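Local coordinates for protein AAR187Cp (Eremothecium gossypii, PDB 3ZIL) that probably regulates the establishment of sister-chromatid cohesion by acting on cohesin, this chain being its helical C-terminal Wap1 domain, at residues A[243-246]-A[247-250]; A[170-173]-A[174-177]; A[365-368]-A[369-373]. All blocks are in the same frame, centred on the assembly; numbering follows the deposited sequence.

Interaction 1 (A[243-246]-A[247-250]); sequences LSAD and LLPS
Leu247 N reaches back three residues to Ser244 O at 3.0 Å, the shortest direct bond of this 3-10 turn, which carries the chain from helix 238-243 into helix 248-261. The next bond repeats the i to i+3 step, with Leu248 N at 3.2 Å from Ala245 O. The turn also rests on its neighbours: Ser244 OG bonds to Val240 O and to Gln212 NE2. Leu248 carries the apolar share. Its CG lies beside the backbone N (chi1 -59°), which lays CD1 alongside Ala245, 3.8 Å from Ala245 CA and 4.4 Å from Ala245 CB, while the side chain also meets Phe211 of helix 201-215. Replacing it with an alanine would probably open a gap between the turn and Phe211 and leave Ala245 CB without its apolar neighbour. Asp246 and Leu247 run side by side in the same direction, with Asp246 OD2 3.9 Å from Leu247 CD2. Pro249 has no N-H to offer, and its CD sits 3.7 Å from Ala245 O. A water completes the turn, donating to Asp246 O at 2.8 Å and accepting from Ser250 N at 2.9 Å.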
loop_
_atom_site.group_PDB
_atom_site.type_symbol
_atom_site.label_atom_id
_atom_site.label_comp_id
_atom_site.label_asym_id
_atom_site.label_seq_id
_atom_site.Cartn_x
_atom_site.Cartn_y
_atom_site.Cartn_z
ATOM N N LEU A 243 15.495 -12.518 8.397
ATOM C CA LEU A 243 16.434 -11.438 8.020
ATOM C C LEU A 243 16.286 -10.150 8.869
ATOM O O LEU A 243 17.202 -9.296 8.922
ATOM C CB LEU A 243 16.367 -11.119 6.511
ATOM C CG LEU A 243 16.804 -12.236 5.529
ATOM C CD1 LEU A 243 16.306 -11.929 4.117
ATOM C CD2 LEU A 243 18.347 -12.450 5.544
ATOM N N SER A 244 15.137 -9.994 9.532
ATOM C CA SER A 244 14.869 -8.758 10.299
ATOM C C SER A 244 14.657 -9.028 11.796
ATOM O O SER A 244 14.021 -8.191 12.511
ATOM C CB SER A 244 13.578 -8.134 9.724
ATOM O OG SER A 244 13.689 -8.053 8.306
ATOM N N ALA A 245 15.220 -10.137 12.287
ATOM C CA ALA A 245 14.738 -10.711 13.574
ATOM C C ALA A 245 15.000 -9.772 14.747
ATOM O O ALA A 245 14.240 -9.825 15.708
ATOM C CB ALA A 245 15.348 -12.045 13.877
ATOM N N ASP A 246 16.068 -8.966 14.672
ATOM C CA ASP A 246 16.485 -8.139 15.790
ATOM C C ASP A 246 15.522 -6.940 16.013
ATOM O O ASP A 246 15.521 -6.315 17.072
ATOM C CB ASP A 246 17.893 -7.659 15.589
ATOM C CG ASP A 246 18.106 -6.951 14.219
ATOM O OD1 ASP A 246 18.208 -7.601 13.148
ATOM O OD2 ASP A 246 18.177 -5.707 14.248
ATOM N N LEU A 247 14.719 -6.637 14.998
ATOM C CA LEU A 247 13.659 -5.585 15.083
ATOM C C LEU A 247 12.310 -6.066 15.642
ATOM O O LEU A 247 11.409 -5.265 15.904
ATOM C CB LEU A 247 13.389 -5.021 13.705
ATOM C CG LEU A 247 14.623 -4.367 13.096
ATOM C CD1 LEU A 247 14.256 -3.774 11.781
ATOM C CD2 LEU A 247 15.212 -3.259 14.001
ATOM N N LEU A 248 12.134 -7.364 15.783
ATOM C CA LEU A 248 10.762 -7.904 16.056
ATOM C C LEU A 248 10.200 -7.613 17.466
ATOM O O LEU A 248 9.011 -7.241 17.592
ATOM C CB LEU A 248 10.652 -9.390 15.726
ATOM C CG LEU A 248 10.952 -9.763 14.260
ATOM C CD1 LEU A 248 10.988 -11.258 14.056
ATOM C CD2 LEU A 248 10.088 -9.033 13.229
ATOM N N PRO A 249 11.055 -7.695 18.509
ATOM C CA PRO A 249 10.501 -7.423 19.835
ATOM C C PRO A 249 10.044 -5.986 19.910
ATOM O O PRO A 249 9.083 -5.689 20.593
ATOM C CB PRO A 249 11.709 -7.616 20.768
ATOM C CG PRO A 249 12.467 -8.746 20.094
ATOM C CD PRO A 249 12.338 -8.460 18.594
ATOM N N SER A 250 10.762 -5.073 19.251
ATOM C CA SER A 250 10.351 -3.695 19.287
ATOM C C SER A 250 8.983 -3.495 18.591
ATOM O O SER A 250 8.056 -2.770 19.058
ATOM C CB SER A 250 11.399 -2.830 18.562
ATOM O OG SER A 250 11.038 -1.535 18.911
HETATM O O HOH W 1 13.623 -4.976 18.654
#

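Interaction 2 (A[170-173]-A[174-177]); sequences PALA and RLIS
Four backbone hydrogen bonds step regularly from 170-173 to 174-177, each spanning four residues: Arg174 N to Pro170 O at 2.9 Å, Leu175 N to Ala171 O, Ile176 N to Leu172 O, and Ser177 N to Ala173 O. Within 174-177, Ser177 OG also donates to Arg174 O at 2.7 Å, a chi1 of 75° turning the hydroxyl back along the helix. The four i to i+4 backbone bonds are those of an alpha helix, here 168-178, in an all-helical domain whose sequence family belongs to the TPR clan; helices 147-158, 185-193 and 201-215 pack around it. Contacts of the guanidinium form a second class. The Arg174 chain bends at chi3 (-57°) and folds back over Pro170 and Ala171, so that Ala171 CA lies 3.6 Å above one face of the group, offset toward its rim. NH1 comes to 3.7 Å from Pro170 CB, and NH2 to 3.6 Å from Ala171 CB. Apolar contacts make up the third class, on the buried flank. Leu172 CD2 meets Leu175 CD2 at 4.3 Å, and both side chains touch Leu152. Ile176 packs on Cys188 and Trp184.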
loop_
_atom_site.group_PDB
_atom_site.type_symbol
_atom_site.label_atom_id
_atom_site.label_comp_id
_atom_site.label_asym_id
_atom_site.label_seq_id
_atom_site.Cartn_x
_atom_site.Cartn_y
_atom_site.Cartn_z
ATOM N N PRO A 170 10.773 -1.637 -1.833
ATOM C CA PRO A 170 11.562 -0.823 -0.900
ATOM C C PRO A 170 11.495 0.672 -1.227
ATOM O O PRO A 170 11.600 1.461 -0.298
ATOM C CB PRO A 170 13.033 -1.289 -1.120
ATOM C CG PRO A 170 13.029 -2.350 -2.169
ATOM C CD PRO A 170 11.588 -2.591 -2.626
ATOM N N ALA A 171 11.386 1.074 -2.509
ATOM C CA ALA A 171 11.412 2.496 -2.819
ATOM C C ALA A 171 10.114 3.142 -2.275
ATOM O O ALA A 171 10.126 4.258 -1.753
ATOM C CB ALA A 171 11.568 2.774 -4.317
ATOM N N LEU A 172 9.007 2.418 -2.339
ATOM C CA LEU A 172 7.763 2.999 -1.795
ATOM C C LEU A 172 7.788 3.135 -0.259
ATOM O O LEU A 172 7.185 4.077 0.331
ATOM C CB LEU A 172 6.585 2.229 -2.255
ATOM C CG LEU A 172 6.230 2.409 -3.738
ATOM C CD1 LEU A 172 5.375 1.233 -4.194
ATOM C CD2 LEU A 172 5.536 3.794 -4.040
ATOM N N ALA A 173 8.412 2.137 0.383
ATOM C CA ALA A 173 8.536 2.100 1.834
ATOM C C ALA A 173 9.420 3.336 2.216
ATOM O O ALA A 173 9.034 4.138 3.107
ATOM C CB ALA A 173 9.164 0.791 2.312
ATOM N N ARG A 174 10.529 3.539 1.496
ATOM C CA ARG A 174 11.381 4.722 1.761
ATOM C C ARG A 174 10.576 6.030 1.604
ATOM O O ARG A 174 10.703 6.915 2.425
ATOM C CB ARG A 174 12.648 4.774 0.911
ATOM C CG ARG A 174 13.673 3.684 1.247
ATOM C CD ARG A 174 14.998 3.989 0.554
ATOM N NE ARG A 174 14.912 4.120 -0.940
ATOM C CZ ARG A 174 14.975 3.064 -1.808
ATOM N NH1 ARG A 174 15.036 1.806 -1.394
ATOM N NH2 ARG A 174 14.921 3.237 -3.110
ATOM N N LEU A 175 9.718 6.106 0.578
ATOM C CA LEU A 175 8.856 7.288 0.341
ATOM C C LEU A 175 7.911 7.525 1.521
ATOM O O LEU A 175 7.799 8.627 2.020
ATOM C CB LEU A 175 8.010 7.080 -0.949
ATOM C CG LEU A 175 6.974 8.194 -1.273
ATOM C CD1 LEU A 175 7.614 9.551 -1.709
ATOM C CD2 LEU A 175 5.949 7.734 -2.327
ATOM N N ILE A 176 7.259 6.474 2.024
ATOM C CA ILE A 176 6.403 6.638 3.220
ATOM C C ILE A 176 7.193 7.146 4.408
ATOM O O ILE A 176 6.697 8.022 5.111
ATOM C CB ILE A 176 5.664 5.341 3.534
ATOM C CG1 ILE A 176 4.702 4.994 2.323
ATOM C CG2 ILE A 176 4.923 5.367 4.895
ATOM C CD1 ILE A 176 4.399 3.496 2.248
ATOM N N SER A 177 8.414 6.641 4.632
ATOM C CA SER A 177 9.178 6.949 5.828
ATOM C C SER A 177 9.681 8.388 5.811
ATOM O O SER A 177 10.038 8.928 6.847
ATOM C CB SER A 177 10.396 5.994 6.008
ATOM O OG SER A 177 11.349 6.459 5.030
#

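Interaction 3 (A[365-368]-A[369-373]); sequences HNIH and TRITR
Two torsions bring Asn366 and Arg370 together: Asn366 CG is turned opposite its own backbone N (chi1 178°), and the arginine chain bends at chi2 (147°) to pass over it. The amide and guanidinium planes stand 72° apart, with Asn366 ND2 3.8 Å above the centre of one guanidinium face. Asn366 OD1 is 3.2 Å from Arg370 NH1, but the angle is too poor for a hydrogen bond. The guanidinium finds its polar partners elsewhere: NH1 bonds to Asn287 OD1 and NH2 forms a salt bridge with Glu291 OE2, which fixes the group across the asparagine. His368 offers a ring face to the threonine four residues on, and Thr372 OG1 stands 4.1 Å above that ring, toward its rim. Thr372 grips its partner more firmly through the backbone, its N donating to His368 O at 2.9 Å; OG1 adds a weak bond to the same oxygen. On the buried side Ile367 CG2 meets Ile371 CD1 at 3.7 Å, and both isoleucines pack on Phe356 and Leu328. At the start of the helix Asn364 OD1 accepts from Ile367 N, and Asn366 N is hydrogen-bonded to an acidic side chain of a bound peptide. The four-residue spacing, with isoleucines on the buried side, is that of an amphipathic alpha helix, 365-375, whose N-terminal end meets that peptide.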
loop_
_atom_site.group_PDB
_atom_site.type_symbol
_atom_site.label_atom_id
_atom_site.label_comp_id
_atom_site.label_asym_id
_atom_site.label_seq_id
_atom_site.Cartn_x
_atom_site.Cartn_y
_atom_site.Cartn_z
ATOM N N HIS A 365 -7.256 -20.896 5.933
ATOM C CA HIS A 365 -6.449 -22.052 6.249
ATOM C C HIS A 365 -5.237 -21.630 7.077
ATOM O O HIS A 365 -4.757 -22.363 7.939
ATOM C CB HIS A 365 -6.042 -22.719 4.946
ATOM C CG HIS A 365 -5.077 -23.878 5.101
ATOM N ND1 HIS A 365 -5.476 -25.122 5.511
ATOM C CD2 HIS A 365 -3.706 -23.979 4.820
ATOM C CE1 HIS A 365 -4.406 -25.966 5.495
ATOM N NE2 HIS A 365 -3.328 -25.262 5.083
ATOM N N ASN A 366 -4.737 -20.431 6.842
ATOM C CA ASN A 366 -3.578 -19.903 7.608
ATOM C C ASN A 366 -3.873 -19.783 9.115
ATOM O O ASN A 366 -3.102 -20.248 9.983
ATOM C CB ASN A 366 -3.195 -18.529 7.034
ATOM C CG ASN A 366 -2.059 -17.884 7.770
ATOM O OD1 ASN A 366 -2.225 -17.362 8.874
ATOM N ND2 ASN A 366 -0.885 -17.866 7.133
ATOM N N ILE A 367 -4.968 -19.104 9.449
ATOM C CA ILE A 367 -5.376 -19.037 10.865
ATOM C C ILE A 367 -5.681 -20.455 11.439
ATOM O O ILE A 367 -5.240 -20.767 12.543
ATOM C CB ILE A 367 -6.583 -18.113 11.069
ATOM C CG1 ILE A 367 -6.234 -16.682 10.591
ATOM C CG2 ILE A 367 -7.019 -18.143 12.539
ATOM C CD1 ILE A 367 -7.303 -15.646 10.796
ATOM N N HIS A 368 -6.412 -21.288 10.709
ATOM C CA HIS A 368 -6.802 -22.616 11.214
ATOM C C HIS A 368 -5.555 -23.379 11.646
ATOM O O HIS A 368 -5.504 -24.065 12.680
ATOM C CB HIS A 368 -7.528 -23.384 10.123
ATOM C CG HIS A 368 -7.931 -24.797 10.514
ATOM N ND1 HIS A 368 -8.513 -25.094 11.682
ATOM C CD2 HIS A 368 -7.857 -25.976 9.817
ATOM C CE1 HIS A 368 -8.786 -26.391 11.739
ATOM N NE2 HIS A 368 -8.374 -26.935 10.607
ATOM N N THR A 369 -4.553 -23.228 10.819
ATOM C CA THR A 369 -3.332 -24.006 10.807
ATOM C C THR A 369 -2.517 -23.487 12.038
ATOM O O THR A 369 -1.878 -24.251 12.772
ATOM C CB THR A 369 -2.753 -23.726 9.394
ATOM O OG1 THR A 369 -2.764 -24.898 8.581
ATOM C CG2 THR A 369 -1.451 -22.948 9.361
ATOM N N ARG A 370 -2.616 -22.188 12.310
ATOM C CA ARG A 370 -1.978 -21.622 13.507
ATOM C C ARG A 370 -2.645 -21.980 14.817
ATOM O O ARG A 370 -1.994 -22.092 15.838
ATOM C CB ARG A 370 -1.788 -20.127 13.334
ATOM C CG ARG A 370 -0.591 -19.956 12.420
ATOM C CD ARG A 370 -0.712 -18.762 11.565
ATOM N NE ARG A 370 0.557 -18.532 10.899
ATOM C CZ ARG A 370 0.935 -17.353 10.449
ATOM N NH1 ARG A 370 0.173 -16.244 10.599
ATOM N NH2 ARG A 370 2.092 -17.263 9.891
ATOM N N ILE A 371 -3.951 -22.140 14.764
ATOM C CA ILE A 371 -4.724 -22.580 15.890
ATOM C C ILE A 371 -4.324 -24.038 16.202
ATOM O O ILE A 371 -3.980 -24.350 17.323
ATOM C CB ILE A 371 -6.245 -22.483 15.628
ATOM C CG1 ILE A 371 -6.722 -21.011 15.510
ATOM C CG2 ILE A 371 -6.976 -23.148 16.788
ATOM C CD1 ILE A 371 -8.075 -20.886 14.823
ATOM N N THR A 372 -4.351 -24.914 15.201
ATOM C CA THR A 372 -3.988 -26.318 15.376
ATOM C C THR A 372 -2.646 -26.489 16.085
ATOM O O THR A 372 -2.543 -27.244 17.034
ATOM C CB THR A 372 -3.878 -27.030 14.024
ATOM O OG1 THR A 372 -5.188 -27.375 13.598
ATOM C CG2 THR A 372 -3.001 -28.317 14.175
ATOM N N ARG A 373 -1.626 -25.832 15.529
ATOM C CA ARG A 373 -0.281 -25.808 16.065
ATOM C C ARG A 373 -0.254 -25.479 17.562
ATOM O O ARG A 373 0.397 -26.203 18.334
ATOM C CB ARG A 373 0.601 -24.839 15.229
ATOM C CG ARG A 373 1.974 -24.531 15.795
ATOM C CD ARG A 373 2.708 -25.828 16.123
ATOM N NE ARG A 373 4.153 -25.755 15.968
ATOM C CZ ARG A 373 4.905 -26.761 15.521
ATOM N NH1 ARG A 373 4.348 -27.907 15.148
ATOM N NH2 ARG A 373 6.217 -26.616 15.419
#

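Overall arrangement
Read from the N terminus, the order is interaction 2, then interaction 1, then interaction 3. All three are local and lie in series, so none nests within or crosses another, and none closes a long loop, since the paired segments follow one another directly. Interaction 2 stays inside helix 168-178, interaction 1 lies in the short turn between helices 238-243 and 248-261, and interaction 3 occupies the last helix, 365-375. Side chains from the first two pack on helix 201-215, although their centres are about 19 Å apart. Interactions 1 and 3, about 23 Å apart between centres, both touch the residues after helix 272-289: Leu248 meets Ala292, and Arg370 pairs with Glu291. Interactions 2 and 3 are the most distant, at about 32 Å between centres.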